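Local coordinates for malonyl CoA:acyl carrier protein malonyltransferase (Streptomyces coelicolor, PDB 1NM2), which probably transfers malonyl groups from malonyl-CoA to holo acyl carrier protein, a step that supplies fatty acid biosynthesis, at residues P91-G96 with K226-S231; L3-P8 with I274-G279. All blocks are in the same frame, centred on the assembly; numbering follows the deposited sequence.

Contact 1: P91-G96 with K226-S231; sequences PGAVAG and KVTYVS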
loop_
_atom_site.group_PDB
_atom_site.type_symbol
_atom_site.label_atom_id
_atom_site.label_comp_id
_atom_site.label_asym_id
_atom_site.label_seq_id
_atom_site.Cartn_x
_atom_site.Cartn_y
_atom_site.Cartn_z
ATOM N N PRO A 91 -2.122 -9.182 -15.913
ATOM C CA PRO A 91 -3.343 -9.249 -15.103
ATOM C C PRO A 91 -4.480 -8.419 -15.692
ATOM O O PRO A 91 -4.247 -7.555 -16.540
ATOM C CB PRO A 91 -2.882 -8.717 -13.749
ATOM C CG PRO A 91 -1.864 -7.698 -14.137
ATOM C CD PRO A 91 -1.073 -8.414 -15.217
ATOM N N GLY A 92 -5.704 -8.687 -15.239
ATOM C CA GLY A 92 -6.855 -7.940 -15.721
ATOM C C GLY A 92 -6.869 -6.528 -15.157
ATOM O O GLY A 92 -7.350 -5.594 -15.800
ATOM N N ALA A 93 -6.338 -6.367 -13.947
ATOM C CA ALA A 93 -6.279 -5.059 -13.304
ATOM C C ALA A 93 -5.282 -5.079 -12.155
ATOM O O ALA A 93 -4.927 -6.146 -11.655
ATOM C CB ALA A 93 -7.652 -4.666 -12.791
ATOM N N VAL A 94 -4.833 -3.895 -11.740
ATOM C CA VAL A 94 -3.884 -3.783 -10.637
ATOM C C VAL A 94 -4.291 -2.693 -9.657
ATOM O O VAL A 94 -5.013 -1.760 -10.009
ATOM C CB VAL A 94 -2.461 -3.463 -11.139
ATOM C CG1 VAL A 94 -1.972 -4.584 -12.044
ATOM C CG2 VAL A 94 -2.446 -2.110 -11.860
ATOM N N ALA A 95 -3.829 -2.819 -8.419
ATOM C CA ALA A 95 -4.123 -1.827 -7.390
ATOM C C ALA A 95 -3.244 -2.115 -6.175
ATOM O O ALA A 95 -2.594 -3.164 -6.101
ATOM C CB ALA A 95 -5.602 -1.877 -7.010
ATOM N N GLY A 96 -3.206 -1.181 -5.236
ATOM C CA GLY A 96 -2.389 -1.379 -4.054
ATOM C C GLY A 96 -2.851 -0.497 -2.917
ATOM O O GLY A 96 -3.572 0.473 -3.139
ATOM N N LYS A 226 -1.121 0.398 -19.052
ATOM C CA LYS A 226 -1.368 -0.616 -20.079
ATOM C C LYS A 226 -2.349 -1.659 -19.558
ATOM O O LYS A 226 -2.860 -2.487 -20.313
ATOM C CB LYS A 226 -0.054 -1.295 -20.473
ATOM C CG LYS A 226 0.996 -0.337 -21.006
ATOM C CD LYS A 226 2.321 -1.048 -21.256
ATOM C CE LYS A 226 3.408 -0.062 -21.677
ATOM N NZ LYS A 226 4.735 -0.726 -21.886
ATOM N N VAL A 227 -2.588 -1.614 -18.252
ATOM C CA VAL A 227 -3.507 -2.523 -17.586
ATOM C C VAL A 227 -4.411 -1.644 -16.725
ATOM O O VAL A 227 -3.979 -0.591 -16.251
ATOM C CB VAL A 227 -2.752 -3.509 -16.670
ATOM C CG1 VAL A 227 -3.716 -4.535 -16.106
ATOM C CG2 VAL A 227 -1.628 -4.189 -17.444
ATOM N N THR A 228 -5.657 -2.066 -16.532
ATOM C CA THR A 228 -6.599 -1.296 -15.727
ATOM C C THR A 228 -5.991 -0.979 -14.360
ATOM O O THR A 228 -5.582 -1.881 -13.628
ATOM C CB THR A 228 -7.912 -2.069 -15.534
ATOM O OG1 THR A 228 -8.473 -2.382 -16.817
ATOM C CG2 THR A 228 -8.908 -1.230 -14.744
ATOM N N TYR A 229 -5.934 0.306 -14.027
ATOM C CA TYR A 229 -5.364 0.762 -12.761
ATOM C C TYR A 229 -6.464 1.328 -11.853
ATOM O O TYR A 229 -7.085 2.338 -12.181
ATOM C CB TYR A 229 -4.310 1.840 -13.038
ATOM C CG TYR A 229 -3.607 2.354 -11.803
ATOM C CD1 TYR A 229 -2.416 1.780 -11.363
ATOM C CD2 TYR A 229 -4.155 3.397 -11.054
ATOM C CE1 TYR A 229 -1.786 2.232 -10.203
ATOM C CE2 TYR A 229 -3.538 3.850 -9.896
ATOM C CZ TYR A 229 -2.357 3.264 -9.478
ATOM O OH TYR A 229 -1.763 3.701 -8.318
ATOM N N VAL A 230 -6.691 0.679 -10.713
ATOM C CA VAL A 230 -7.720 1.107 -9.763
ATOM C C VAL A 230 -7.096 1.964 -8.666
ATOM O O VAL A 230 -6.160 1.530 -7.990
ATOM C CB VAL A 230 -8.419 -0.117 -9.124
ATOM C CG1 VAL A 230 -9.515 0.339 -8.166
ATOM C CG2 VAL A 230 -9.015 -0.996 -10.216
ATOM N N SER A 231 -7.642 3.165 -8.475
ATOM C CA SER A 231 -7.122 4.130 -7.500
ATOM C C SER A 231 -7.761 4.199 -6.106
ATOM O O SER A 231 -8.985 4.127 -5.956
ATOM C CB SER A 231 -7.144 5.528 -8.138
ATOM O OG SER A 231 -6.910 6.557 -7.189
HETATM O O HOH W 1 -6.849 -4.528 -18.357
HETATM O O HOH W 2 -4.790 1.180 -5.731
#

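Contact 2: L3-P8 with I274-G279; sequences LVLVAP and IEVCPG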
loop_
_atom_site.group_PDB
_atom_site.type_symbol
_atom_site.label_atom_id
_atom_site.label_comp_id
_atom_site.label_asym_id
_atom_site.label_seq_id
_atom_site.Cartn_x
_atom_site.Cartn_y
_atom_site.Cartn_z
ATOM N N LEU A 3 -8.220 -11.577 -13.258
ATOM C CA LEU A 3 -7.228 -11.625 -12.190
ATOM C C LEU A 3 -6.801 -10.219 -11.809
ATOM O O LEU A 3 -6.501 -9.398 -12.678
ATOM C CB LEU A 3 -5.983 -12.408 -12.632
ATOM C CG LEU A 3 -4.775 -12.300 -11.687
ATOM C CD1 LEU A 3 -5.041 -13.112 -10.427
ATOM C CD2 LEU A 3 -3.516 -12.796 -12.381
ATOM N N VAL A 4 -6.764 -9.951 -10.508
ATOM C CA VAL A 4 -6.358 -8.645 -10.006
ATOM C C VAL A 4 -5.080 -8.795 -9.196
ATOM O O VAL A 4 -5.027 -9.563 -8.235
ATOM C CB VAL A 4 -7.450 -8.027 -9.106
ATOM C CG1 VAL A 4 -6.990 -6.679 -8.568
ATOM C CG2 VAL A 4 -8.741 -7.874 -9.895
ATOM N N LEU A 5 -4.045 -8.068 -9.594
ATOM C CA LEU A 5 -2.766 -8.122 -8.900
ATOM C C LEU A 5 -2.684 -6.926 -7.953
ATOM O O LEU A 5 -2.743 -5.785 -8.396
ATOM C CB LEU A 5 -1.631 -8.074 -9.927
ATOM C CG LEU A 5 -0.178 -8.200 -9.461
ATOM C CD1 LEU A 5 0.023 -9.512 -8.731
ATOM C CD2 LEU A 5 0.747 -8.115 -10.673
ATOM N N VAL A 6 -2.568 -7.183 -6.651
ATOM C CA VAL A 6 -2.494 -6.094 -5.684
ATOM C C VAL A 6 -1.203 -6.106 -4.862
ATOM O O VAL A 6 -0.578 -7.150 -4.671
ATOM C CB VAL A 6 -3.706 -6.102 -4.708
ATOM C CG1 VAL A 6 -5.018 -6.055 -5.497
ATOM C CG2 VAL A 6 -3.655 -7.329 -3.807
ATOM N N ALA A 7 -0.806 -4.929 -4.389
ATOM C CA ALA A 7 0.408 -4.777 -3.589
ATOM C C ALA A 7 0.050 -4.154 -2.238
ATOM O O ALA A 7 -0.746 -3.214 -2.176
ATOM C CB ALA A 7 1.407 -3.892 -4.326
ATOM N N PRO A 8 0.645 -4.660 -1.142
ATOM C CA PRO A 8 0.382 -4.155 0.209
ATOM C C PRO A 8 1.029 -2.819 0.569
ATOM O O PRO A 8 1.786 -2.237 -0.217
ATOM C CB PRO A 8 0.879 -5.290 1.096
ATOM C CG PRO A 8 2.081 -5.768 0.343
ATOM C CD PRO A 8 1.611 -5.773 -1.106
ATOM N N ILE A 274 -4.164 -11.994 -6.487
ATOM C CA ILE A 274 -2.845 -12.388 -6.024
ATOM C C ILE A 274 -2.218 -11.137 -5.419
ATOM O O ILE A 274 -2.167 -10.087 -6.061
ATOM C CB ILE A 274 -1.958 -12.894 -7.185
ATOM C CG1 ILE A 274 -2.495 -14.227 -7.708
ATOM C CG2 ILE A 274 -0.517 -13.053 -6.712
ATOM C CD1 ILE A 274 -1.733 -14.775 -8.895
ATOM N N GLU A 275 -1.779 -11.241 -4.171
ATOM C CA GLU A 275 -1.139 -10.126 -3.486
ATOM C C GLU A 275 0.371 -10.380 -3.503
ATOM O O GLU A 275 0.833 -11.429 -3.055
ATOM C CB GLU A 275 -1.657 -10.045 -2.047
ATOM C CG GLU A 275 -0.923 -9.062 -1.148
ATOM C CD GLU A 275 -1.478 -9.044 0.268
ATOM O OE1 GLU A 275 -2.015 -10.086 0.718
ATOM O OE2 GLU A 275 -1.363 -7.996 0.932
ATOM N N VAL A 276 1.141 -9.435 -4.032
ATOM C CA VAL A 276 2.587 -9.619 -4.097
ATOM C C VAL A 276 3.228 -9.579 -2.714
ATOM O O VAL A 276 2.565 -9.295 -1.717
ATOM C CB VAL A 276 3.258 -8.559 -5.019
ATOM C CG1 VAL A 276 2.719 -8.712 -6.438
ATOM C CG2 VAL A 276 2.995 -7.137 -4.489
ATOM N N CYS A 277 4.519 -9.878 -2.656
ATOM C CA CYS A 277 5.248 -9.892 -1.396
ATOM C C CYS A 277 5.392 -8.491 -0.813
ATOM O O CYS A 277 5.692 -7.538 -1.532
ATOM C CB CYS A 277 6.634 -10.509 -1.610
ATOM S SG CYS A 277 7.672 -10.531 -0.140
ATOM N N PRO A 278 5.190 -8.342 0.506
ATOM C CA PRO A 278 4.838 -9.360 1.502
ATOM C C PRO A 278 3.319 -9.445 1.663
ATOM O O PRO A 278 2.695 -8.542 2.216
ATOM C CB PRO A 278 5.535 -8.852 2.756
ATOM C CG PRO A 278 5.337 -7.366 2.635
ATOM C CD PRO A 278 5.605 -7.086 1.163
ATOM N N GLY A 279 2.734 -10.537 1.180
ATOM C CA GLY A 279 1.293 -10.694 1.244
ATOM C C GLY A 279 0.693 -11.156 2.554
ATOM O O GLY A 279 1.405 -11.502 3.501
#

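Contact 1: P91-G96 with K226-S231
Val94 joins strand 93-96 to the short strand at 228-229 through both of its backbone polar groups. Its N donates to Thr228 O at 2.9 Å, and its O accepts from Val230 N at 3.0 Å. The second bond is almost straight, with 178° at the hydrogen. This is parallel pairing, with Val94 bonded to the residues before and after Tyr229. Ala93 CA adds a CA-H...O contact to Thr228 O.

Water extends the pairing at both ends. Water 1 donates to Gly92 O and accepts from Thr228 N over a long 3.3 Å. Water 2 accepts from Gly96 N and lies 2.7 Å from Val230 O.

The apolar contacts are small. Val94 CG2 sits between its own N and carbonyl carbon (chi1 -61°). CG2 comes to Tyr229 CD1 at 3.9 Å, oblique to the ring, while the two side chains as wholes cross at about a right angle. Val227 CG1 packs against the loop before strand 93-96, 3.1 Å from Pro91 O and 4.2 Å from Pro91 CG. Ala95 CB rests against Val230 CB at 3.9 Å.

The 228-229 strand is the outermost of the parallel sheet on this side. On the Val94 and Tyr229 face, Val94 touches Phe107 and Tyr229 packs on Ala104, both of helix 100-107. Tyr229 OH is bonded to Glu101 O, and its ring also meets helix 241-251. Helix 258-267 packs on Ala95 and Val230, and strand 3-7 borders strand 93-96 on its other edge.

Contact 2: L3-P8 with I274-G279
Leu5 and Val276 meet at about a right angle, Leu5 CD1 against Val276 CG1 at 3.6 Å. Leu5 lies in strand 3-7 and Val276 just past the end of strand 272-275, its neighbour in the parallel sheet of the alpha/beta hydrolase-like core. Leu5 holds CG anti to its N (chi1 -176°), which carries CD1 across to the partner strand. There CD1 also reaches Ile274 CG2 at 4.1 Å. Leu3 CD1 lies obliquely against Ile274 CG1 at 3.9 Å. The end of Leu3 thus comes closer than its CB. Helix 304-314 packs on Leu3 and Ile274, and Phe107 touches Leu5 and Val276.

Val6 and Glu275 point to the other face of the sheet. Val6 CG2 lies 3.8 Å from Glu275 CB. The Glu275 chain is extended through CG and CD and runs beside Pro8. Its carboxylate is held by residues just beyond the segment: OE1 by Gly280 N and Thr283 OG1, OE2 by Leu282 N. These bonds fix the buried acid at the start of helix 281-289.

Three backbone bonds set the register: Ile274 N to Val4 O, Val6 N to Ile274 O, and Val276 N to Val6 O. The last is 2.9 Å long.

At the end of strand 3-7, Ala7 CB packs on Val276 CG2. The side chain of Pro8 comes within about 4 Å of a bound acetate, which is taken to mimic a malonyl group in the active site. The peptide before Pro278 is cis, and Pro8 CG lies 3.4 Å from Pro278 O.

In the fold
From the N terminus the chain first lays down strand 3-7, the middle strand of the parallel sheet. It later returns as strand 93-96, hydrogen-bonded to one edge of 3-7. A GxSxG sequence starts at Gly96 and leads into helix 100-107, consistent with a nucleophile elbow. The chain then passes through four strands of the separate mixed sheet and comes back at 226-231, where contact 1 closes a loop of about 130 residues. After strand 256-257, the last of the mixed sheet, strand 272-275 follows on the other edge of 3-7, and contact 2 closes a loop of about 266 residues. Contact 1 falls within that larger loop. Together they tie four of the five strands of one sheet.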